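Local coordinates for protein DNA polymerase III, beta subunit (Eubacterium rectale, PDB 3T0P) that probably tethers DNA polymerases to DNA, giving them processivity, as a ring-shaped head-to-tail sliding clamp dimer, at residues M2-S7 with I36-N41; I68-K73 with F95-S100; K81-D86 with I99-A104. All coordinates share one frame; numbering follows the deposited sequence.

Contact 1 of 3, residues M2-S7 with I36-N41. With EDO (1,2-ethanediol), chain C.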
loop_
_atom_site.group_PDB
_atom_site.type_symbol
_atom_site.label_atom_id
_atom_site.label_comp_id
_atom_site.label_asym_id
_atom_site.label_seq_id
_atom_site.Cartn_x
_atom_site.Cartn_y
_atom_site.Cartn_z
HETATM N N MSE B 2 30.386 -9.412 -23.468
HETATM C CA MSE B 2 28.974 -9.588 -23.845
HETATM C C MSE B 2 28.335 -8.372 -24.506
HETATM O O MSE B 2 28.625 -7.239 -24.113
HETATM C CB MSE B 2 28.167 -9.908 -22.582
HETATM C CG MSE B 2 26.828 -10.552 -22.863
HETATM SE SE MSE B 2 25.865 -10.890 -21.220
HETATM C CE MSE B 2 25.304 -9.009 -20.909
ATOM N N LYS B 3 27.423 -8.614 -25.475
ATOM C CA LYS B 3 26.616 -7.574 -26.131
ATOM C C LYS B 3 25.270 -8.152 -26.559
ATOM O O LYS B 3 25.233 -9.107 -27.346
ATOM C CB LYS B 3 27.310 -6.902 -27.315
ATOM C CG LYS B 3 26.587 -5.613 -27.726
ATOM C CD LYS B 3 27.245 -4.931 -28.927
ATOM C CE LYS B 3 26.459 -3.745 -29.428
ATOM N NZ LYS B 3 27.143 -3.080 -30.571
ATOM N N LEU B 4 24.167 -7.593 -25.996
ATOM C CA LEU B 4 22.808 -8.056 -26.301
ATOM C C LEU B 4 21.895 -6.926 -26.621
ATOM O O LEU B 4 22.119 -5.829 -26.130
ATOM C CB LEU B 4 22.158 -8.825 -25.121
ATOM C CG LEU B 4 23.017 -9.549 -24.136
ATOM C CD1 LEU B 4 22.217 -9.907 -22.925
ATOM C CD2 LEU B 4 23.618 -10.783 -24.771
ATOM N N ILE B 5 20.791 -7.219 -27.347
ATOM C CA ILE B 5 19.699 -6.290 -27.659
ATOM C C ILE B 5 18.391 -6.991 -27.286
ATOM O O ILE B 5 18.125 -8.071 -27.797
ATOM C CB ILE B 5 19.695 -5.785 -29.123
ATOM C CG1 ILE B 5 21.117 -5.428 -29.618
ATOM C CG2 ILE B 5 18.766 -4.561 -29.246
ATOM C CD1 ILE B 5 21.305 -5.456 -31.107
ATOM N N CYS B 6 17.600 -6.404 -26.387
ATOM C CA CYS B 6 16.323 -6.948 -25.900
ATOM C C CYS B 6 15.279 -5.893 -25.908
ATOM O O CYS B 6 15.593 -4.770 -25.543
ATOM C CB CYS B 6 16.471 -7.490 -24.481
ATOM S SG CYS B 6 17.576 -8.900 -24.328
ATOM N N SER B 7 14.002 -6.270 -26.109
ATOM C CA SER B 7 12.910 -5.318 -25.939
ATOM C C SER B 7 12.812 -5.052 -24.453
ATOM O O SER B 7 13.026 -5.973 -23.683
ATOM C CB SER B 7 11.594 -5.844 -26.508
ATOM O OG SER B 7 10.772 -6.445 -25.518
ATOM N N ILE B 36 23.036 -12.723 -16.010
ATOM C CA ILE B 36 22.653 -12.694 -17.409
ATOM C C ILE B 36 23.567 -13.714 -18.091
ATOM O O ILE B 36 24.780 -13.506 -18.151
ATOM C CB ILE B 36 22.689 -11.307 -18.096
ATOM C CG1 ILE B 36 21.935 -10.228 -17.286
ATOM C CG2 ILE B 36 22.170 -11.407 -19.543
ATOM C CD1 ILE B 36 22.277 -8.859 -17.715
ATOM N N ASP B 37 23.003 -14.848 -18.522
ATOM C CA ASP B 37 23.766 -15.868 -19.227
ATOM C C ASP B 37 23.357 -15.861 -20.691
ATOM O O ASP B 37 22.244 -16.260 -21.033
ATOM C CB ASP B 37 23.570 -17.264 -18.595
ATOM C CG ASP B 37 24.516 -18.338 -19.125
ATOM O OD1 ASP B 37 24.925 -18.251 -20.303
ATOM O OD2 ASP B 37 24.835 -19.266 -18.368
ATOM N N ALA B 38 24.236 -15.349 -21.536
ATOM C CA ALA B 38 24.056 -15.316 -22.978
ATOM C C ALA B 38 25.252 -16.026 -23.643
ATOM O O ALA B 38 25.722 -15.588 -24.691
ATOM C CB ALA B 38 23.947 -13.881 -23.442
ATOM N N SER B 39 25.760 -17.123 -23.015
ATOM C CA SER B 39 26.928 -17.870 -23.513
ATOM C C SER B 39 26.578 -18.834 -24.646
ATOM O O SER B 39 27.454 -19.159 -25.441
ATOM C CB SER B 39 27.598 -18.639 -22.385
ATOM O OG SER B 39 26.702 -19.611 -21.876
ATOM N N ALA B 40 25.323 -19.297 -24.724
ATOM C CA ALA B 40 24.884 -20.225 -25.771
ATOM C C ALA B 40 24.057 -19.486 -26.855
ATOM O O ALA B 40 24.558 -18.527 -27.441
ATOM C CB ALA B 40 24.082 -21.373 -25.155
ATOM N N ASN B 41 22.809 -19.930 -27.116
ATOM C CA ASN B 41 21.934 -19.339 -28.130
ATOM C C ASN B 41 20.675 -18.731 -27.513
ATOM O O ASN B 41 19.765 -18.335 -28.240
ATOM C CB ASN B 41 21.545 -20.389 -29.177
ATOM C CG ASN B 41 22.707 -20.854 -30.013
ATOM O OD1 ASN B 41 23.387 -20.063 -30.677
ATOM N ND2 ASN B 41 22.956 -22.155 -30.005
HETATM C C1 EDO C . 14.285 -7.761 -30.085
HETATM O O1 EDO C . 15.161 -7.151 -29.129
HETATM C C2 EDO C . 14.479 -7.082 -31.436
HETATM O O2 EDO C . 15.882 -6.930 -31.693
#
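Leu4 straddles the gap to Ile36 and Ala38, with one methyl for each. This is sheet-on-sheet packing in the N-terminal domain of a beta sliding clamp: strand 3-7 belongs to a five-stranded antiparallel sheet, strand 33-38 to the larger sheet facing it. The squeeze is at CD2 of Leu4, which sits 3.4 Å from CB of Ala38, closer than carbons normally pack. The other branch, CD1, meets CG2 of Ile36 at 3.7 Å as the two side chains run past each other in opposite directions. Ile36 presents this methyl because CG2 stands anti to its backbone N (chi1 -50°, read to CG1), with CG1 turned beside the N.

Residue 2, built as selenomethionine, packs less closely. Its chain leaves extended, bends at its last torsion and crosses Ile36 at about a right angle. SE of Met2 lies 4.1 Å from CG2 of Ile36, and SE of Met2 is 4.2 Å from CB of Ala38. Ile89 and Ile68 also lie against it.

The other face of strand 3-7 is more open: Lys3 and Ile5 are partly exposed there. A 1,2-ethanediol, probably from the crystallisation liquor, makes a weak bond to the Ile5 carbonyl. The chain leaves for solvent through an Asx turn spanning Asp37 to Ser39, in which OD1 of Asp37 takes two donors. OG of Ser39 reaches OD1 of Asp37 at 2.7 Å on the syn lone pair, and the backbone N of Ser39 meets that same oxygen at 3.1 Å.

Contact 2 of 3, residues I68-K73 with F95-S100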
loop_
_atom_site.group_PDB
_atom_site.type_symbol
_atom_site.label_atom_id
_atom_site.label_comp_id
_atom_site.label_asym_id
_atom_site.label_seq_id
_atom_site.Cartn_x
_atom_site.Cartn_y
_atom_site.Cartn_z
ATOM N N ILE B 68 27.427 -12.078 -17.279
ATOM C CA ILE B 68 27.654 -11.027 -16.290
ATOM C C ILE B 68 26.625 -11.176 -15.162
ATOM O O ILE B 68 25.512 -11.631 -15.420
ATOM C CB ILE B 68 27.618 -9.581 -16.931
ATOM C CG1 ILE B 68 28.280 -8.533 -16.020
ATOM C CG2 ILE B 68 26.206 -9.108 -17.322
ATOM C CD1 ILE B 68 29.702 -8.295 -16.313
ATOM N N ALA B 69 26.996 -10.762 -13.939
ATOM C CA ALA B 69 26.118 -10.650 -12.770
ATOM C C ALA B 69 25.959 -9.181 -12.467
ATOM O O ALA B 69 26.946 -8.470 -12.389
ATOM C CB ALA B 69 26.688 -11.390 -11.560
ATOM N N LEU B 70 24.732 -8.710 -12.352
ATOM C CA LEU B 70 24.433 -7.305 -12.061
ATOM C C LEU B 70 23.624 -7.231 -10.809
ATOM O O LEU B 70 22.814 -8.126 -10.574
ATOM C CB LEU B 70 23.663 -6.654 -13.224
ATOM C CG LEU B 70 24.352 -6.605 -14.581
ATOM C CD1 LEU B 70 23.416 -6.013 -15.650
ATOM C CD2 LEU B 70 25.649 -5.826 -14.512
ATOM N N ASP B 71 23.814 -6.161 -10.006
ATOM C CA ASP B 71 23.043 -5.939 -8.793
ATOM C C ASP B 71 21.571 -5.977 -9.168
ATOM O O ASP B 71 21.167 -5.228 -10.043
ATOM C CB ASP B 71 23.411 -4.596 -8.126
ATOM C CG ASP B 71 22.607 -4.367 -6.856
ATOM O OD1 ASP B 71 22.945 -4.982 -5.822
ATOM O OD2 ASP B 71 21.569 -3.667 -6.923
ATOM N N ALA B 72 20.794 -6.870 -8.552
ATOM C CA ALA B 72 19.387 -7.047 -8.869
ATOM C C ALA B 72 18.577 -5.760 -8.698
ATOM O O ALA B 72 17.756 -5.467 -9.567
ATOM C CB ALA B 72 18.798 -8.152 -8.012
ATOM N N LYS B 73 18.811 -4.990 -7.610
ATOM C CA LYS B 73 18.067 -3.760 -7.348
ATOM C C LYS B 73 18.357 -2.704 -8.406
ATOM O O LYS B 73 17.414 -2.211 -9.026
ATOM C CB LYS B 73 18.341 -3.207 -5.943
ATOM C CG LYS B 73 17.492 -3.875 -4.864
ATOM C CD LYS B 73 17.458 -3.080 -3.562
ATOM N N PHE B 95 34.400 -5.789 -16.336
ATOM C CA PHE B 95 33.008 -5.931 -15.890
ATOM C C PHE B 95 32.236 -4.606 -15.894
ATOM O O PHE B 95 31.122 -4.558 -15.375
ATOM C CB PHE B 95 32.892 -6.659 -14.524
ATOM C CG PHE B 95 33.577 -8.002 -14.569
ATOM C CD1 PHE B 95 33.134 -8.998 -15.436
ATOM C CD2 PHE B 95 34.728 -8.237 -13.824
ATOM C CE1 PHE B 95 33.814 -10.219 -15.534
ATOM C CE2 PHE B 95 35.402 -9.461 -13.914
ATOM C CZ PHE B 95 34.947 -10.439 -14.776
ATOM N N LYS B 96 32.782 -3.560 -16.544
ATOM C CA LYS B 96 32.083 -2.294 -16.741
ATOM C C LYS B 96 30.934 -2.595 -17.711
ATOM O O LYS B 96 31.141 -3.237 -18.746
ATOM C CB LYS B 96 33.028 -1.196 -17.269
ATOM N N THR B 97 29.718 -2.228 -17.316
ATOM C CA THR B 97 28.512 -2.509 -18.069
ATOM C C THR B 97 27.838 -1.212 -18.500
ATOM O O THR B 97 27.605 -0.305 -17.687
ATOM C CB THR B 97 27.570 -3.395 -17.207
ATOM O OG1 THR B 97 28.287 -4.565 -16.812
ATOM C CG2 THR B 97 26.295 -3.825 -17.956
ATOM N N VAL B 98 27.485 -1.161 -19.787
ATOM C CA VAL B 98 26.722 -0.070 -20.389
ATOM C C VAL B 98 25.353 -0.611 -20.775
ATOM O O VAL B 98 25.246 -1.617 -21.481
ATOM C CB VAL B 98 27.411 0.600 -21.602
ATOM C CG1 VAL B 98 26.746 1.935 -21.909
ATOM C CG2 VAL B 98 28.905 0.779 -21.359
ATOM N N ILE B 99 24.316 0.033 -20.273
ATOM C CA ILE B 99 22.928 -0.284 -20.572
ATOM C C ILE B 99 22.411 0.942 -21.294
ATOM O O ILE B 99 22.451 2.045 -20.732
ATOM C CB ILE B 99 22.103 -0.651 -19.309
ATOM C CG1 ILE B 99 22.776 -1.804 -18.510
ATOM C CG2 ILE B 99 20.683 -1.002 -19.720
ATOM C CD1 ILE B 99 22.159 -2.116 -17.106
ATOM N N SER B 100 21.999 0.773 -22.552
ATOM C CA SER B 100 21.580 1.916 -23.354
ATOM C C SER B 100 20.231 1.671 -24.025
ATOM O O SER B 100 19.864 0.540 -24.310
ATOM C CB SER B 100 22.660 2.304 -24.366
ATOM O OG SER B 100 22.710 1.394 -25.441
#
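Ile68 and Leu70 point from strand 66-71 toward Phe95, Thr97 and Ile99, and most of what passes between them is apolar. Ile68 does its work with CD1, which comes in at the edge of the Phe95 ring, near the ring plane, 3.6 Å from CD1 of Phe95. Ile68 has CG1 anti to its backbone N (chi1 -162°), which sends CG1 toward the other strand, with CD1 swung to the ring by chi2, while CG2 takes the cramped place between the N and the carbonyl carbon. Two residues on, Leu70 divides its two methyls. CD2 meets Thr97 tip to tip, 3.7 Å from OG1 of Thr97, and CD1 of Leu70 brushes CD1 of Ile99 more loosely at 4.3 Å.

The strands carrying these side chains are in different sheets. Their axes come no closer than 9.5 Å and run at 72° to each other, so the two strands meet through their side chains, between the two layers of this clamp domain. Ile36 and Met2 extend the same apolar layer around Ile68.

The hydroxyl of Thr97 bonds within its own segment. OG1 of Thr97 donates to O of Phe95 at 3.2 Å, approaching from above the carbonyl plane, about 50° out of it. A separate bond serves helix 72-81: Asp71, ending strand 66-71, N-caps it by accepting from the backbone N of Ile74.

Because the Thr97 hydroxyl gives its proton to the carbonyl of Phe95, just before its strand, its oxygen can lie buried against the methyls of Leu70 and Ile68 with a polar partner already in hand, and the join between the layers rests on shape and apolar contact.

Contact 3 of 3, residues K81-D86 with I99-A104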
loop_
_atom_site.group_PDB
_atom_site.type_symbol
_atom_site.label_atom_id
_atom_site.label_comp_id
_atom_site.label_asym_id
_atom_site.label_seq_id
_atom_site.Cartn_x
_atom_site.Cartn_y
_atom_site.Cartn_z
ATOM N N LYS B 81 12.734 1.820 -15.507
ATOM C CA LYS B 81 12.699 3.249 -15.812
ATOM C C LYS B 81 13.214 3.617 -17.213
ATOM O O LYS B 81 13.062 4.764 -17.612
ATOM C CB LYS B 81 13.445 4.030 -14.725
ATOM C CG LYS B 81 12.686 3.970 -13.401
ATOM C CD LYS B 81 13.212 4.963 -12.401
ATOM C CE LYS B 81 12.369 5.025 -11.151
ATOM N NZ LYS B 81 13.115 5.720 -10.072
ATOM N N LEU B 82 13.724 2.649 -17.990
ATOM C CA LEU B 82 14.160 2.943 -19.348
ATOM C C LEU B 82 12.965 3.172 -20.267
ATOM O O LEU B 82 11.871 2.694 -19.961
ATOM C CB LEU B 82 15.035 1.808 -19.922
ATOM C CG LEU B 82 16.493 1.786 -19.483
ATOM C CD1 LEU B 82 17.204 0.580 -20.050
ATOM C CD2 LEU B 82 17.218 3.067 -19.819
ATOM N N PRO B 83 13.144 3.914 -21.386
ATOM C CA PRO B 83 12.029 4.059 -22.351
ATOM C C PRO B 83 11.618 2.690 -22.931
ATOM O O PRO B 83 12.383 1.713 -22.845
ATOM C CB PRO B 83 12.621 4.962 -23.456
ATOM C CG PRO B 83 13.906 5.486 -22.939
ATOM C CD PRO B 83 14.382 4.573 -21.869
ATOM N N ASP B 84 10.426 2.616 -23.542
ATOM C CA ASP B 84 9.889 1.371 -24.102
ATOM C C ASP B 84 10.410 1.160 -25.500
ATOM O O ASP B 84 9.701 1.372 -26.476
ATOM C CB ASP B 84 8.354 1.401 -24.076
ATOM C CG ASP B 84 7.773 1.352 -22.670
ATOM O OD1 ASP B 84 8.558 1.235 -21.696
ATOM O OD2 ASP B 84 6.549 1.364 -22.544
ATOM N N ASN B 85 11.677 0.825 -25.591
ATOM C CA ASN B 85 12.397 0.625 -26.832
ATOM C C ASN B 85 13.382 -0.506 -26.626
ATOM O O ASN B 85 13.293 -1.188 -25.610
ATOM C CB ASN B 85 13.090 1.908 -27.240
ATOM C CG ASN B 85 13.244 2.060 -28.745
ATOM O OD1 ASN B 85 13.665 1.134 -29.467
ATOM N ND2 ASN B 85 12.917 3.242 -29.251
ATOM N N ASP B 86 14.276 -0.754 -27.575
ATOM C CA ASP B 86 15.253 -1.827 -27.428
ATOM C C ASP B 86 16.345 -1.407 -26.493
ATOM O O ASP B 86 16.822 -0.275 -26.539
ATOM C CB ASP B 86 15.839 -2.230 -28.769
ATOM C CG ASP B 86 14.848 -2.937 -29.657
ATOM O OD1 ASP B 86 13.834 -3.479 -29.122
ATOM O OD2 ASP B 86 15.084 -2.976 -30.873
ATOM N N ILE B 99 24.316 0.033 -20.273
ATOM C CA ILE B 99 22.928 -0.284 -20.572
ATOM C C ILE B 99 22.411 0.942 -21.294
ATOM O O ILE B 99 22.451 2.045 -20.732
ATOM C CB ILE B 99 22.103 -0.651 -19.309
ATOM C CG1 ILE B 99 22.776 -1.804 -18.510
ATOM C CG2 ILE B 99 20.683 -1.002 -19.720
ATOM C CD1 ILE B 99 22.159 -2.116 -17.106
ATOM N N SER B 100 21.999 0.773 -22.552
ATOM C CA SER B 100 21.580 1.916 -23.354
ATOM C C SER B 100 20.231 1.671 -24.025
ATOM O O SER B 100 19.864 0.540 -24.310
ATOM C CB SER B 100 22.660 2.304 -24.366
ATOM O OG SER B 100 22.710 1.394 -25.441
ATOM N N CYS B 101 19.459 2.736 -24.175
ATOM C CA CYS B 101 18.113 2.682 -24.736
ATOM C C CYS B 101 17.764 4.060 -25.220
ATOM O O CYS B 101 17.798 4.985 -24.421
ATOM C CB CYS B 101 17.116 2.198 -23.678
ATOM S SG CYS B 101 15.433 2.007 -24.292
ATOM N N GLU B 102 17.403 4.198 -26.511
ATOM C CA GLU B 102 17.065 5.465 -27.167
ATOM C C GLU B 102 18.271 6.391 -27.012
ATOM O O GLU B 102 19.366 5.987 -27.404
ATOM C CB GLU B 102 15.748 6.098 -26.639
ATOM C CG GLU B 102 14.505 5.283 -26.981
ATOM C CD GLU B 102 13.133 5.870 -26.689
ATOM O OE1 GLU B 102 13.048 7.053 -26.278
ATOM O OE2 GLU B 102 12.137 5.123 -26.848
ATOM N N LYS B 103 18.108 7.546 -26.337
ATOM C CA LYS B 103 19.213 8.492 -26.132
ATOM C C LYS B 103 19.752 8.473 -24.677
ATOM O O LYS B 103 20.465 9.392 -24.270
ATOM C CB LYS B 103 18.773 9.915 -26.502
ATOM C CG LYS B 103 18.523 10.141 -27.986
ATOM C CD LYS B 103 18.393 11.632 -28.268
ATOM C CE LYS B 103 17.526 11.939 -29.460
ATOM N NZ LYS B 103 16.367 12.788 -29.081
ATOM N N ALA B 104 19.393 7.448 -23.904
ATOM C CA ALA B 104 19.801 7.296 -22.515
ATOM C C ALA B 104 20.834 6.187 -22.372
ATOM O O ALA B 104 20.790 5.173 -23.082
ATOM C CB ALA B 104 18.586 7.017 -21.653
HETATM O O HOH W 1 16.969 1.902 -28.145
#
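The amide of Asn85 and the carboxylate of Glu102 stand almost perpendicular, their planes 85° apart. Over one face of the carboxylate lies CB of Pro83, 3.4 Å from CD of Glu102 and nearly as close to both oxygens. The amide comes to OE2 on its anti side: ND2 of Asn85 donates to OE2 of Glu102 at 3.1 Å with an N-H...O angle of 161°, the acceptor lying in the amide plane but the donor tilted out of the carboxylate plane. At its other end the amide is held too, since OD1 of Asn85 accepts in plane from N of Asp86 at 2.7 Å.

Behind this pair sits Cys101. Its SG, anti to the backbone N (chi1 -177°), lies 3.4 Å from O of Pro83, with CD of the same proline beside it, while its CB packs against Leu82. Cys101 to Ala104 form a type II' turn that closes the hairpin of strands 96-101 and 104-109, and segment 81-86, which leads from helix 72-81 to strand 86-91, lies along it. A glycine in place of Pro83 would probably bare that face of the Glu102 carboxylate, rob Cys101 SG of its ring partner and give the loop more freedom to turn.

Deeper in, the side chains of Leu82 and Ile99 cross at about a right angle, CD1 of Leu82 3.8 Å from CG2 of Ile99. The turn also borders the dimer interface: Ala104 pairs in an antiparallel ladder with a strand of the second subunit, and Lys103 makes a salt bridge to Asp308 of that subunit. A water links loop and turn, donating to O of Asp86 at 2.7 Å and accepting from N of Glu102 at 2.9 Å.

Overall arrangement
All three contacts lie in the N-terminal clamp domain, on one side of the chain's centre. Contacts 1 and 2, with centres about 12 Å apart, share one interlayer space: strands 33-38 and 66-71 are sheet neighbours, probably bonded through Ile36 N and Ile68 O at 2.8 Å, and CE of Met2 packs on CG2 of Ile68 at 3.7 Å. Contact 3 continues along strand 96-101, its centre about 14 Å from that of contact 2; Ile99 takes part in both, touching Leu70 in one and Leu82 in the other. Contact 1 is farther from it, about 16 Å between centres, yet CG2 of Ile5 still meets CB of Asp86 at 3.8 Å. Of the three, contact 3 reaches the second subunit of the ring.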